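Local coordinates for protein mRNA export factor (Human herpesvirus 1, PDB 4YXP) that regulates viral gene expression, carries intronless viral mRNAs out of the nucleus and helps shut off host protein synthesis, its C-terminal folded domain forming a zinc-binding homodimer, at residues P42-F48 and R94-A99; E110-L116 and N152-L157; A119-A124 and Y226-M232; N133-Q139 and V207-Y212. One frame throughout, in Å; residues are numbered along the deposited sequence.

Contact 1: P42-F48 and R94-A99; sequences PFGGQPF and RAASTA
The ring of F43 lies against T98, whose methyl CG2 sits over one ring face, 3.9 Å from the F43 ring centroid and 24° off its normal, a CH-pi contact displaced toward the CD1-CE1 side. With CG2 anti to the backbone N of T98 (chi1 -61° for OG1), the methyl faces the ring and OG1 turns to the two waters between helix and loop. One, 2.8 Å from T98 OG1, donates to Q46 O, and the other donates to P42 O, so solvent ties the loop backbone to the helix. F43 CE1 also brings the ring edge within 3.5 Å of A95 O. Five residues on, F48 offers a face to the same helix: A95 CB stands over it, 3.9 Å from the F48 ring centroid, while A99 CB approaches at the ring edge. A type I' turn from F43 to Q46 reverses the chain between the two rings, before P47, closed by Q46 N to F43 O at 2.9 Å. At the exposed end Q46 NE2 sits over one face of the R94 guanidinium, toward its rim, with the amide plane tilted 58° to it; NE2 and NH1 are both donors and form no bond. The loop after helix 25-38 thus lies along helix 93-109, where F43 also touches M102, and the second subunit joins in: its H265 meets F43 edge-to-face, and its R249 donates to P42 O.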
loop_
_atom_site.group_PDB
_atom_site.type_symbol
_atom_site.label_atom_id
_atom_site.label_comp_id
_atom_site.label_asym_id
_atom_site.label_seq_id
_atom_site.Cartn_x
_atom_site.Cartn_y
_atom_site.Cartn_z
ATOM N N PRO B 42 5.298 -22.838 6.860
ATOM C CA PRO B 42 5.074 -21.766 7.837
ATOM C C PRO B 42 4.314 -22.212 9.082
ATOM O O PRO B 42 4.525 -21.646 10.150
ATOM C CB PRO B 42 4.264 -20.733 7.045
ATOM C CG PRO B 42 3.633 -21.496 5.941
ATOM C CD PRO B 42 4.585 -22.593 5.594
ATOM N N PHE B 43 3.446 -23.207 8.953
ATOM C CA PHE B 43 2.705 -23.699 10.109
ATOM C C PHE B 43 3.586 -24.607 10.957
ATOM O O PHE B 43 3.229 -24.957 12.080
ATOM C CB PHE B 43 1.435 -24.428 9.668
ATOM C CG PHE B 43 0.348 -23.503 9.203
ATOM C CD1 PHE B 43 -0.499 -22.897 10.116
ATOM C CD2 PHE B 43 0.178 -23.230 7.859
ATOM C CE1 PHE B 43 -1.497 -22.040 9.698
ATOM C CE2 PHE B 43 -0.824 -22.372 7.431
ATOM C CZ PHE B 43 -1.659 -21.776 8.352
ATOM N N GLY B 44 4.737 -24.982 10.404
ATOM C CA GLY B 44 5.768 -25.696 11.134
ATOM C C GLY B 44 5.291 -26.723 12.139
ATOM O O GLY B 44 5.624 -26.638 13.322
ATOM N N GLY B 45 4.509 -27.691 11.676
ATOM C CA GLY B 45 4.105 -28.804 12.515
ATOM C C GLY B 45 2.751 -28.663 13.186
ATOM O O GLY B 45 2.231 -29.635 13.735
ATOM N N GLN B 46 2.175 -27.464 13.151
ATOM C CA GLN B 46 0.873 -27.235 13.777
ATOM C C GLN B 46 -0.095 -26.528 12.833
ATOM O O GLN B 46 -0.462 -25.374 13.057
ATOM C CB GLN B 46 1.031 -26.423 15.064
ATOM C CG GLN B 46 1.786 -27.153 16.163
ATOM C CD GLN B 46 1.382 -26.698 17.554
ATOM O OE1 GLN B 46 0.225 -26.350 17.797
ATOM N NE2 GLN B 46 2.335 -26.701 18.477
ATOM N N PRO B 47 -0.514 -27.226 11.768
ATOM C CA PRO B 47 -1.509 -26.698 10.835
ATOM C C PRO B 47 -2.917 -26.755 11.415
ATOM O O PRO B 47 -3.110 -27.370 12.464
ATOM C CB PRO B 47 -1.376 -27.629 9.630
ATOM C CG PRO B 47 -0.960 -28.929 10.226
ATOM C CD PRO B 47 -0.081 -28.587 11.398
ATOM N N PHE B 48 -3.882 -26.121 10.755
ATOM C CA PHE B 48 -5.280 -26.294 11.127
ATOM C C PHE B 48 -5.671 -27.758 10.926
ATOM O O PHE B 48 -5.364 -28.336 9.885
ATOM C CB PHE B 48 -6.203 -25.408 10.286
ATOM C CG PHE B 48 -6.162 -23.945 10.646
ATOM C CD1 PHE B 48 -6.606 -23.504 11.880
ATOM C CD2 PHE B 48 -5.718 -23.010 9.726
ATOM C CE1 PHE B 48 -6.582 -22.159 12.202
ATOM C CE2 PHE B 48 -5.695 -21.667 10.040
ATOM C CZ PHE B 48 -6.125 -21.239 11.278
ATOM N N ARG B 94 -2.668 -21.286 18.067
ATOM C CA ARG B 94 -1.327 -21.223 17.492
ATOM C C ARG B 94 -1.403 -21.172 15.966
ATOM O O ARG B 94 -0.780 -20.316 15.338
ATOM C CB ARG B 94 -0.476 -22.410 17.955
ATOM C CG ARG B 94 -0.111 -22.349 19.434
ATOM C CD ARG B 94 0.995 -23.334 19.805
ATOM N NE ARG B 94 2.263 -23.014 19.155
ATOM C CZ ARG B 94 3.421 -23.609 19.429
ATOM N NH1 ARG B 94 3.487 -24.563 20.349
ATOM N NH2 ARG B 94 4.521 -23.245 18.782
ATOM N N ALA B 95 -2.183 -22.070 15.372
ATOM C CA ALA B 95 -2.398 -22.049 13.927
ATOM C C ALA B 95 -3.017 -20.726 13.469
ATOM O O ALA B 95 -2.686 -20.211 12.396
ATOM C CB ALA B 95 -3.281 -23.214 13.507
ATOM N N ALA B 96 -3.919 -20.178 14.278
ATOM C CA ALA B 96 -4.614 -18.946 13.917
ATOM C C ALA B 96 -3.666 -17.751 13.872
ATOM O O ALA B 96 -3.800 -16.887 13.008
ATOM C CB ALA B 96 -5.751 -18.672 14.891
ATOM N N SER B 97 -2.719 -17.694 14.804
ATOM C CA SER B 97 -1.761 -16.592 14.841
ATOM C C SER B 97 -0.853 -16.656 13.616
ATOM O O SER B 97 -0.551 -15.635 12.995
ATOM C CB SER B 97 -0.928 -16.627 16.127
ATOM O OG SER B 97 0.050 -17.651 16.085
ATOM N N THR B 98 -0.422 -17.867 13.275
ATOM C CA THR B 98 0.336 -18.106 12.053
ATOM C C THR B 98 -0.450 -17.626 10.832
ATOM O O THR B 98 0.063 -16.859 10.013
ATOM C CB THR B 98 0.682 -19.605 11.899
ATOM O OG1 THR B 98 1.494 -20.026 13.000
ATOM C CG2 THR B 98 1.428 -19.867 10.604
ATOM N N ALA B 99 -1.700 -18.072 10.719
ATOM C CA ALA B 99 -2.553 -17.696 9.591
ATOM C C ALA B 99 -2.727 -16.182 9.499
ATOM O O ALA B 99 -2.681 -15.600 8.411
ATOM C CB ALA B 99 -3.907 -18.371 9.709
HETATM O O HOH W 1 4.449 -20.949 12.776
HETATM O O HOH W 2 1.323 -22.806 13.459
#

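Contact 2: E110-L116 and N152-L157; sequences ENFIEAL and NLATRL
A trans first torsion (chi1 -180°) swings the F112 ring toward helix 146-167, and N152, its CG also anti to N, turns its amide toward the E110 carbonyl. N152 ND2 donates to E110 O at 3.0 Å, nearly straight at 172° and in the amide plane, though the donor stands above the carbonyl plane. The other end of that amide, N152 OD1, takes the NE proton of R156 at 3.0 Å, in the guanidinium plane, so N152 fixes the rotation of the arginine head, which lays one face over N111 CA. N111 and E114 form a capping box: E114 N donates to N111 OD1 at 2.8 Å, and N111 N to E114 OE1. Below the polar layer, F112 CE1 meets L157 CD2 at 3.7 Å, while L153 CD2 packs on A115 CB and L116 CD2. The axes of segments 112-116 and 152-157 come within 10.1 Å, their N-to-C directions 139° apart, closer to antiparallel than parallel; helix 230-241 packs on F112 and L116, and F193 of helix 188-204 on L153 and L157.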
loop_
_atom_site.group_PDB
_atom_site.type_symbol
_atom_site.label_atom_id
_atom_site.label_comp_id
_atom_site.label_asym_id
_atom_site.label_seq_id
_atom_site.Cartn_x
_atom_site.Cartn_y
_atom_site.Cartn_z
ATOM N N GLU B 110 -1.717 -6.986 -2.008
ATOM C CA GLU B 110 -2.739 -7.283 -3.019
ATOM C C GLU B 110 -2.950 -6.125 -3.990
ATOM O O GLU B 110 -2.746 -4.965 -3.628
ATOM C CB GLU B 110 -4.077 -7.623 -2.346
ATOM C CG GLU B 110 -4.155 -9.030 -1.807
ATOM C CD GLU B 110 -5.525 -9.372 -1.244
ATOM O OE1 GLU B 110 -6.146 -8.497 -0.596
ATOM O OE2 GLU B 110 -5.975 -10.518 -1.450
ATOM N N ASN B 111 -3.365 -6.436 -5.219
ATOM C CA ASN B 111 -3.682 -5.391 -6.196
ATOM C C ASN B 111 -5.064 -4.821 -5.878
ATOM O O ASN B 111 -5.729 -5.291 -4.955
ATOM C CB ASN B 111 -3.597 -5.921 -7.638
ATOM C CG ASN B 111 -4.683 -6.938 -7.982
ATOM O OD1 ASN B 111 -5.767 -6.948 -7.407
ATOM N ND2 ASN B 111 -4.385 -7.794 -8.952
ATOM N N PHE B 112 -5.496 -3.806 -6.622
ATOM C CA PHE B 112 -6.678 -3.047 -6.218
ATOM C C PHE B 112 -7.948 -3.901 -6.172
ATOM O O PHE B 112 -8.708 -3.821 -5.209
ATOM C CB PHE B 112 -6.900 -1.852 -7.146
ATOM C CG PHE B 112 -8.098 -1.024 -6.777
ATOM C CD1 PHE B 112 -8.175 -0.415 -5.532
ATOM C CD2 PHE B 112 -9.148 -0.860 -7.662
ATOM C CE1 PHE B 112 -9.277 0.348 -5.182
ATOM C CE2 PHE B 112 -10.255 -0.097 -7.318
ATOM C CZ PHE B 112 -10.319 0.505 -6.078
ATOM N N ILE B 113 -8.183 -4.708 -7.201
ATOM C CA ILE B 113 -9.378 -5.546 -7.237
ATOM C C ILE B 113 -9.322 -6.574 -6.111
ATOM O O ILE B 113 -10.336 -6.860 -5.470
ATOM C CB ILE B 113 -9.540 -6.237 -8.609
ATOM C CG1 ILE B 113 -9.698 -5.197 -9.721
ATOM C CG2 ILE B 113 -10.745 -7.190 -8.600
ATOM C CD1 ILE B 113 -10.921 -4.298 -9.582
ATOM N N GLU B 114 -8.142 -7.132 -5.868
ATOM C CA GLU B 114 -7.977 -8.093 -4.783
ATOM C C GLU B 114 -8.260 -7.438 -3.434
ATOM O O GLU B 114 -8.885 -8.042 -2.561
ATOM C CB GLU B 114 -6.567 -8.686 -4.803
ATOM C CG GLU B 114 -6.327 -9.656 -5.951
ATOM C CD GLU B 114 -4.870 -10.063 -6.091
ATOM O OE1 GLU B 114 -3.981 -9.351 -5.569
ATOM O OE2 GLU B 114 -4.611 -11.100 -6.730
ATOM N N ALA B 115 -7.812 -6.197 -3.269
ATOM C CA ALA B 115 -8.049 -5.459 -2.033
ATOM C C ALA B 115 -9.547 -5.249 -1.792
ATOM O O ALA B 115 -10.032 -5.403 -0.666
ATOM C CB ALA B 115 -7.322 -4.116 -2.069
ATOM N N LEU B 116 -10.274 -4.892 -2.848
ATOM C CA LEU B 116 -11.717 -4.709 -2.745
ATOM C C LEU B 116 -12.372 -6.003 -2.281
ATOM O O LEU B 116 -13.249 -5.991 -1.414
ATOM C CB LEU B 116 -12.310 -4.271 -4.087
ATOM C CG LEU B 116 -11.900 -2.889 -4.606
ATOM C CD1 LEU B 116 -12.503 -2.640 -5.980
ATOM C CD2 LEU B 116 -12.319 -1.794 -3.638
ATOM N N ASN B 152 -3.917 -0.718 2.611
ATOM C CA ASN B 152 -3.733 -0.946 1.184
ATOM C C ASN B 152 -4.682 -0.083 0.347
ATOM O O ASN B 152 -4.253 0.588 -0.594
ATOM C CB ASN B 152 -3.937 -2.428 0.851
ATOM C CG ASN B 152 -3.285 -2.822 -0.464
ATOM O OD1 ASN B 152 -2.423 -2.109 -0.985
ATOM N ND2 ASN B 152 -3.682 -3.963 -1.001
ATOM N N LEU B 153 -5.968 -0.096 0.687
ATOM C CA LEU B 153 -6.950 0.694 -0.056
ATOM C C LEU B 153 -6.671 2.189 0.073
ATOM O O LEU B 153 -6.833 2.946 -0.887
ATOM C CB LEU B 153 -8.375 0.391 0.420
ATOM C CG LEU B 153 -8.992 -0.938 -0.035
ATOM C CD1 LEU B 153 -10.333 -1.169 0.654
ATOM C CD2 LEU B 153 -9.164 -0.981 -1.545
ATOM N N ALA B 154 -6.256 2.615 1.260
ATOM C CA ALA B 154 -5.941 4.020 1.490
ATOM C C ALA B 154 -4.749 4.462 0.637
ATOM O O ALA B 154 -4.755 5.552 0.066
ATOM C CB ALA B 154 -5.656 4.264 2.961
ATOM N N THR B 155 -3.729 3.614 0.560
ATOM C CA THR B 155 -2.543 3.920 -0.232
ATOM C C THR B 155 -2.931 4.102 -1.700
ATOM O O THR B 155 -2.465 5.020 -2.369
ATOM C CB THR B 155 -1.472 2.808 -0.092
ATOM O OG1 THR B 155 -0.956 2.804 1.244
ATOM C CG2 THR B 155 -0.313 3.015 -1.073
ATOM N N ARG B 156 -3.807 3.238 -2.193
ATOM C CA ARG B 156 -4.141 3.245 -3.612
ATOM C C ARG B 156 -5.133 4.352 -3.983
ATOM O O ARG B 156 -5.054 4.911 -5.077
ATOM C CB ARG B 156 -4.681 1.867 -4.015
ATOM C CG ARG B 156 -3.582 0.799 -4.029
ATOM C CD ARG B 156 -4.109 -0.639 -4.025
ATOM N NE ARG B 156 -3.003 -1.583 -3.837
ATOM C CZ ARG B 156 -2.279 -2.115 -4.822
ATOM N NH1 ARG B 156 -2.549 -1.830 -6.093
ATOM N NH2 ARG B 156 -1.284 -2.952 -4.536
ATOM N N LEU B 157 -6.038 4.697 -3.069
ATOM C CA LEU B 157 -7.125 5.627 -3.395
ATOM C C LEU B 157 -6.933 7.063 -2.893
ATOM O O LEU B 157 -7.740 7.933 -3.211
ATOM C CB LEU B 157 -8.448 5.091 -2.835
ATOM C CG LEU B 157 -9.023 3.830 -3.487
ATOM C CD1 LEU B 157 -10.227 3.338 -2.701
ATOM C CD2 LEU B 157 -9.403 4.075 -4.940
HETATM O O HOH W 3 -5.824 -5.734 0.679
#

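Contact 3: A119-A124 and Y226-M232; sequences ADETLA and YLPGACM
A type II turn from L227 to A230, with G229 at positive phi (106°) in the N-cap position, starts helix 230-241 and aims its first amides at the side of helix 112-132. D120 receives them. Its OD1 accepts from C231 N at 3.0 Å through the syn lone pair and from Y226 OH at 2.7 Å on the anti side, while OD2 takes M232 N at 3.1 Å, again from the syn side. Both carboxylate oxygens are thus engaged in a buried place, and the start of a helix dipole would probably help to stabilise the negative charge there. A carboxylate from helix 112-132 thus receives the first-turn amides C231 N and M232 N of helix 230-241, inside the CHC2-type zinc-finger region. Y226, its CG anti to the backbone N (chi1 172°), brings its hydroxyl to D120 with ring and carboxylate planes 32° apart. L123 CB lies over one face of that ring, 3.9 Å from the Y226 centroid, and P228 N lies over the opposite face. L123 CD1 continues to C231 SG at 3.7 Å, and A119 CB approaches the same sulfur. In the dimer, C271 of the second subunit packs on D120 and its F275 on M232.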
loop_
_atom_site.group_PDB
_atom_site.type_symbol
_atom_site.label_atom_id
_atom_site.label_comp_id
_atom_site.label_asym_id
_atom_site.label_seq_id
_atom_site.Cartn_x
_atom_site.Cartn_y
_atom_site.Cartn_z
ATOM N N ALA B 119 -11.866 -6.574 1.387
ATOM C CA ALA B 119 -12.732 -5.724 2.191
ATOM C C ALA B 119 -14.116 -6.365 2.320
ATOM O O ALA B 119 -14.699 -6.405 3.406
ATOM C CB ALA B 119 -12.837 -4.335 1.585
ATOM N N ASP B 120 -14.635 -6.885 1.215
ATOM C CA ASP B 120 -15.928 -7.573 1.243
ATOM C C ASP B 120 -15.851 -8.878 2.033
ATOM O O ASP B 120 -16.796 -9.235 2.736
ATOM C CB ASP B 120 -16.427 -7.837 -0.177
ATOM C CG ASP B 120 -17.037 -6.599 -0.818
ATOM O OD1 ASP B 120 -17.784 -5.872 -0.125
ATOM O OD2 ASP B 120 -16.768 -6.350 -2.012
ATOM N N GLU B 121 -14.730 -9.586 1.918
ATOM C CA GLU B 121 -14.527 -10.814 2.681
ATOM C C GLU B 121 -14.606 -10.503 4.173
ATOM O O GLU B 121 -15.253 -11.221 4.936
ATOM C CB GLU B 121 -13.174 -11.455 2.342
ATOM C CG GLU B 121 -12.945 -12.825 2.989
ATOM C CD GLU B 121 -11.536 -13.363 2.761
ATOM O OE1 GLU B 121 -10.602 -12.550 2.566
ATOM O OE2 GLU B 121 -11.358 -14.602 2.780
ATOM N N THR B 122 -13.954 -9.415 4.573
ATOM C CA THR B 122 -13.921 -9.000 5.967
ATOM C C THR B 122 -15.317 -8.640 6.468
ATOM O O THR B 122 -15.750 -9.121 7.512
ATOM C CB THR B 122 -12.981 -7.791 6.170
ATOM O OG1 THR B 122 -11.675 -8.113 5.679
ATOM C CG2 THR B 122 -12.887 -7.414 7.643
ATOM N N LEU B 123 -16.021 -7.800 5.719
ATOM C CA LEU B 123 -17.334 -7.328 6.147
ATOM C C LEU B 123 -18.410 -8.412 6.040
ATOM O O LEU B 123 -19.316 -8.469 6.873
ATOM C CB LEU B 123 -17.741 -6.094 5.337
ATOM C CG LEU B 123 -16.864 -4.844 5.519
ATOM C CD1 LEU B 123 -17.507 -3.642 4.850
ATOM C CD2 LEU B 123 -16.591 -4.540 6.988
ATOM N N ALA B 124 -18.319 -9.275 5.033
ATOM C CA ALA B 124 -19.282 -10.370 4.916
ATOM C C ALA B 124 -19.086 -11.366 6.057
ATOM O O ALA B 124 -20.053 -11.927 6.581
ATOM C CB ALA B 124 -19.151 -11.063 3.571
ATOM N N TYR B 226 -25.461 -3.375 4.747
ATOM C CA TYR B 226 -24.349 -3.911 3.963
ATOM C C TYR B 226 -24.738 -5.177 3.206
ATOM O O TYR B 226 -25.148 -6.180 3.800
ATOM C CB TYR B 226 -23.130 -4.212 4.845
ATOM C CG TYR B 226 -22.047 -4.935 4.071
ATOM C CD1 TYR B 226 -21.270 -4.264 3.131
ATOM C CD2 TYR B 226 -21.824 -6.290 4.252
ATOM C CE1 TYR B 226 -20.300 -4.925 2.405
ATOM C CE2 TYR B 226 -20.854 -6.957 3.530
ATOM C CZ TYR B 226 -20.094 -6.272 2.611
ATOM O OH TYR B 226 -19.134 -6.945 1.891
ATOM N N LEU B 227 -24.596 -5.120 1.888
ATOM C CA LEU B 227 -24.800 -6.280 1.036
ATOM C C LEU B 227 -23.439 -6.781 0.560
ATOM O O LEU B 227 -22.639 -5.991 0.054
ATOM C CB LEU B 227 -25.695 -5.929 -0.154
ATOM C CG LEU B 227 -27.147 -5.585 0.188
ATOM C CD1 LEU B 227 -27.846 -4.956 -1.010
ATOM C CD2 LEU B 227 -27.902 -6.826 0.654
ATOM N N PRO B 228 -23.153 -8.086 0.737
ATOM C CA PRO B 228 -21.840 -8.593 0.319
ATOM C C PRO B 228 -21.509 -8.260 -1.134
ATOM O O PRO B 228 -22.287 -8.567 -2.036
ATOM C CB PRO B 228 -21.970 -10.106 0.521
ATOM C CG PRO B 228 -22.966 -10.246 1.607
ATOM C CD PRO B 228 -23.962 -9.141 1.378
ATOM N N GLY B 229 -20.357 -7.631 -1.345
ATOM C CA GLY B 229 -19.958 -7.186 -2.667
ATOM C C GLY B 229 -20.077 -5.682 -2.854
ATOM O O GLY B 229 -19.675 -5.146 -3.890
ATOM N N ALA B 230 -20.613 -4.994 -1.849
ATOM C CA ALA B 230 -20.881 -3.560 -1.962
ATOM C C ALA B 230 -19.602 -2.735 -2.031
ATOM O O ALA B 230 -19.594 -1.663 -2.638
ATOM C CB ALA B 230 -21.740 -3.092 -0.798
ATOM N N CYS B 231 -18.533 -3.217 -1.400
ATOM C CA CYS B 231 -17.261 -2.488 -1.400
ATOM C C CYS B 231 -16.679 -2.454 -2.805
ATOM O O CYS B 231 -16.284 -1.399 -3.303
ATOM C CB CYS B 231 -16.254 -3.128 -0.440
ATOM S SG CYS B 231 -16.692 -3.030 1.308
ATOM N N MET B 232 -16.628 -3.621 -3.438
ATOM C CA MET B 232 -16.119 -3.743 -4.794
ATOM C C MET B 232 -17.013 -3.027 -5.808
ATOM O O MET B 232 -16.534 -2.226 -6.613
ATOM C CB MET B 232 -15.983 -5.215 -5.171
ATOM C CG MET B 232 -15.458 -5.450 -6.576
ATOM S SD MET B 232 -15.283 -7.197 -6.956
ATOM C CE MET B 232 -13.907 -7.638 -5.893
#

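Contact 4: N133-Q139 and V207-Y212; sequences NLPLRPQ and VAEIDY
The Y212 ring has L134 O at its edge, in plane with it, and L136 reaches the ring obliquely, with L136 CD1 3.9 Å from Y212 CD1. The N133 amide stands at 75° to the ring, its OD1 near the hydroxyl end. Y212 OH donates to L134 O at 2.7 Å, but the hydroxyl sits 56° above the carbonyl plane of L134 and so meets neither lone pair squarely. With CG anti to the carbonyl carbon (chi1 -73°), the Y212 ring reaches across to segment 133-139, its hydroxyl at L134 O. At the centre, I210 N donates to L136 O at 2.7 Å in the carbonyl plane, and L136 CB packs on I210 CB at 3.9 Å. A water beside this bond accepts from L136 N at 2.8 Å and donates to I210 O, with a weak bond to E209 OE2. On the outside P135 CB lies against the carboxylate of E209. Further along, P138 CG comes 3.2 Å from V207 O, and the same carbon touches V207 CG2 and I210 CD1. Two loops therefore close on each other. The first leaves helix 112-132 through a Schellman motif at N133, the second follows helix 188-204; L136 also packs on C129 and I143, I210 on L199 and V203, and Y86 of helix 75-91 bonds P135 O.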
loop_
_atom_site.group_PDB
_atom_site.type_symbol
_atom_site.label_atom_id
_atom_site.label_comp_id
_atom_site.label_asym_id
_atom_site.label_seq_id
_atom_site.Cartn_x
_atom_site.Cartn_y
_atom_site.Cartn_z
ATOM N N ASN B 133 -25.019 -14.415 15.858
ATOM C CA ASN B 133 -24.811 -13.903 17.207
ATOM C C ASN B 133 -23.485 -14.404 17.778
ATOM O O ASN B 133 -23.361 -14.645 18.981
ATOM C CB ASN B 133 -25.967 -14.314 18.127
ATOM C CG ASN B 133 -26.206 -13.317 19.247
ATOM O OD1 ASN B 133 -26.014 -12.113 19.071
ATOM N ND2 ASN B 133 -26.625 -13.816 20.406
ATOM N N LEU B 134 -22.498 -14.565 16.905
ATOM C CA LEU B 134 -21.169 -14.983 17.319
ATOM C C LEU B 134 -20.304 -13.770 17.666
ATOM O O LEU B 134 -20.384 -12.739 16.988
ATOM C CB LEU B 134 -20.497 -15.800 16.217
ATOM C CG LEU B 134 -21.111 -17.173 15.939
ATOM C CD1 LEU B 134 -20.552 -17.749 14.650
ATOM C CD2 LEU B 134 -20.856 -18.114 17.104
ATOM N N PRO B 135 -19.481 -13.881 18.725
ATOM C CA PRO B 135 -18.547 -12.805 19.079
ATOM C C PRO B 135 -17.552 -12.454 17.973
ATOM O O PRO B 135 -17.042 -13.351 17.304
ATOM C CB PRO B 135 -17.803 -13.375 20.293
ATOM C CG PRO B 135 -18.744 -14.346 20.891
ATOM C CD PRO B 135 -19.480 -14.955 19.737
ATOM N N LEU B 136 -17.289 -11.160 17.794
ATOM C CA LEU B 136 -16.227 -10.690 16.908
ATOM C C LEU B 136 -14.912 -10.628 17.686
ATOM O O LEU B 136 -14.762 -9.803 18.591
ATOM C CB LEU B 136 -16.564 -9.309 16.332
ATOM C CG LEU B 136 -17.893 -9.173 15.581
ATOM C CD1 LEU B 136 -18.174 -7.715 15.246
ATOM C CD2 LEU B 136 -17.885 -10.017 14.322
ATOM N N ARG B 137 -13.963 -11.488 17.329
ATOM C CA ARG B 137 -12.722 -11.627 18.094
ATOM C C ARG B 137 -11.512 -11.060 17.335
ATOM O O ARG B 137 -11.326 -11.367 16.160
ATOM C CB ARG B 137 -12.474 -13.098 18.426
ATOM C CG ARG B 137 -13.707 -13.838 18.951
ATOM C CD ARG B 137 -13.467 -15.334 19.090
ATOM N NE ARG B 137 -12.773 -15.887 17.926
ATOM C CZ ARG B 137 -11.537 -16.389 17.933
ATOM N NH1 ARG B 137 -10.822 -16.449 19.054
ATOM N NH2 ARG B 137 -11.014 -16.849 16.805
ATOM N N PRO B 138 -10.679 -10.241 18.004
ATOM C CA PRO B 138 -9.490 -9.702 17.328
ATOM C C PRO B 138 -8.479 -10.759 16.881
ATOM O O PRO B 138 -7.706 -10.490 15.962
ATOM C CB PRO B 138 -8.865 -8.793 18.392
ATOM C CG PRO B 138 -9.975 -8.448 19.304
ATOM C CD PRO B 138 -10.856 -9.652 19.344
ATOM N N GLN B 139 -8.487 -11.927 17.518
ATOM C CA GLN B 139 -7.511 -12.983 17.241
ATOM C C GLN B 139 -7.923 -13.786 16.009
ATOM O O GLN B 139 -7.138 -14.554 15.454
ATOM C CB GLN B 139 -7.363 -13.916 18.449
ATOM C CG GLN B 139 -7.069 -13.205 19.770
ATOM C CD GLN B 139 -8.307 -12.568 20.393
ATOM O OE1 GLN B 139 -9.441 -12.905 20.042
ATOM N NE2 GLN B 139 -8.090 -11.634 21.315
ATOM N N VAL B 207 -9.320 -5.637 22.647
ATOM C CA VAL B 207 -10.542 -5.925 23.391
ATOM C C VAL B 207 -10.825 -7.423 23.375
ATOM O O VAL B 207 -10.419 -8.133 22.454
ATOM C CB VAL B 207 -11.747 -5.141 22.825
ATOM C CG1 VAL B 207 -11.507 -3.644 22.926
ATOM C CG2 VAL B 207 -12.032 -5.549 21.381
ATOM N N ALA B 208 -11.525 -7.897 24.399
ATOM C CA ALA B 208 -11.930 -9.294 24.469
ATOM C C ALA B 208 -12.726 -9.655 23.222
ATOM O O ALA B 208 -12.324 -10.516 22.438
ATOM C CB ALA B 208 -12.748 -9.552 25.723
ATOM N N GLU B 209 -13.863 -8.992 23.047
ATOM C CA GLU B 209 -14.625 -9.103 21.814
ATOM C C GLU B 209 -15.088 -7.719 21.375
ATOM O O GLU B 209 -15.199 -6.800 22.183
ATOM C CB GLU B 209 -15.816 -10.054 21.980
ATOM C CG GLU B 209 -16.815 -9.666 23.049
ATOM C CD GLU B 209 -17.932 -10.689 23.186
ATOM O OE1 GLU B 209 -17.749 -11.676 23.931
ATOM O OE2 GLU B 209 -18.986 -10.509 22.540
ATOM N N ILE B 210 -15.345 -7.583 20.082
ATOM C CA ILE B 210 -15.654 -6.295 19.487
ATOM C C ILE B 210 -17.161 -6.076 19.433
ATOM O O ILE B 210 -17.891 -6.847 18.815
ATOM C CB ILE B 210 -15.025 -6.190 18.085
ATOM C CG1 ILE B 210 -13.499 -6.299 18.183
ATOM C CG2 ILE B 210 -15.411 -4.880 17.408
ATOM C CD1 ILE B 210 -12.831 -6.699 16.888
ATOM N N ASP B 211 -17.612 -5.009 20.085
ATOM C CA ASP B 211 -19.019 -4.616 20.083
ATOM C C ASP B 211 -19.566 -4.518 18.660
ATOM O O ASP B 211 -18.919 -3.949 17.783
ATOM C CB ASP B 211 -19.182 -3.273 20.799
ATOM C CG ASP B 211 -20.607 -3.012 21.238
ATOM O OD1 ASP B 211 -21.546 -3.469 20.549
ATOM O OD2 ASP B 211 -20.786 -2.346 22.280
ATOM N N TYR B 212 -20.761 -5.060 18.435
ATOM C CA TYR B 212 -21.399 -4.976 17.121
ATOM C C TYR B 212 -21.595 -3.517 16.700
ATOM O O TYR B 212 -21.669 -3.213 15.510
ATOM C CB TYR B 212 -22.755 -5.690 17.115
ATOM C CG TYR B 212 -22.712 -7.210 17.134
ATOM C CD1 TYR B 212 -21.510 -7.906 17.179
ATOM C CD2 TYR B 212 -23.890 -7.944 17.093
ATOM C CE1 TYR B 212 -21.490 -9.300 17.190
ATOM C CE2 TYR B 212 -23.879 -9.326 17.103
ATOM C CZ TYR B 212 -22.680 -10.000 17.151
ATOM O OH TYR B 212 -22.684 -11.378 17.157
HETATM O O HOH W 4 -18.835 -9.443 19.355
#

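In the fold
Contacts 2 and 3 are neighbours, their centres about 14 Å apart, and both use helix 112-132, with L116 packing on M232 and L153 on A119 between them. Contact 4 lies beyond the C-terminal end of that helix, between the loop that follows it and the loop after helix 188-204, its centre about 18 Å from that of contact 3; along the chain it falls between contact 3's segments. Contact 1 closes before the others open, on helix 93-109, its centre about 27 Å from those of contacts 2 and 3 and about 21 Å from contact 4, whose nearest atoms come within about 4 Å without touching. Contacts 1, 2 and 3 also touch the second subunit, consistent with an intertwined dimer; contact 4 does not.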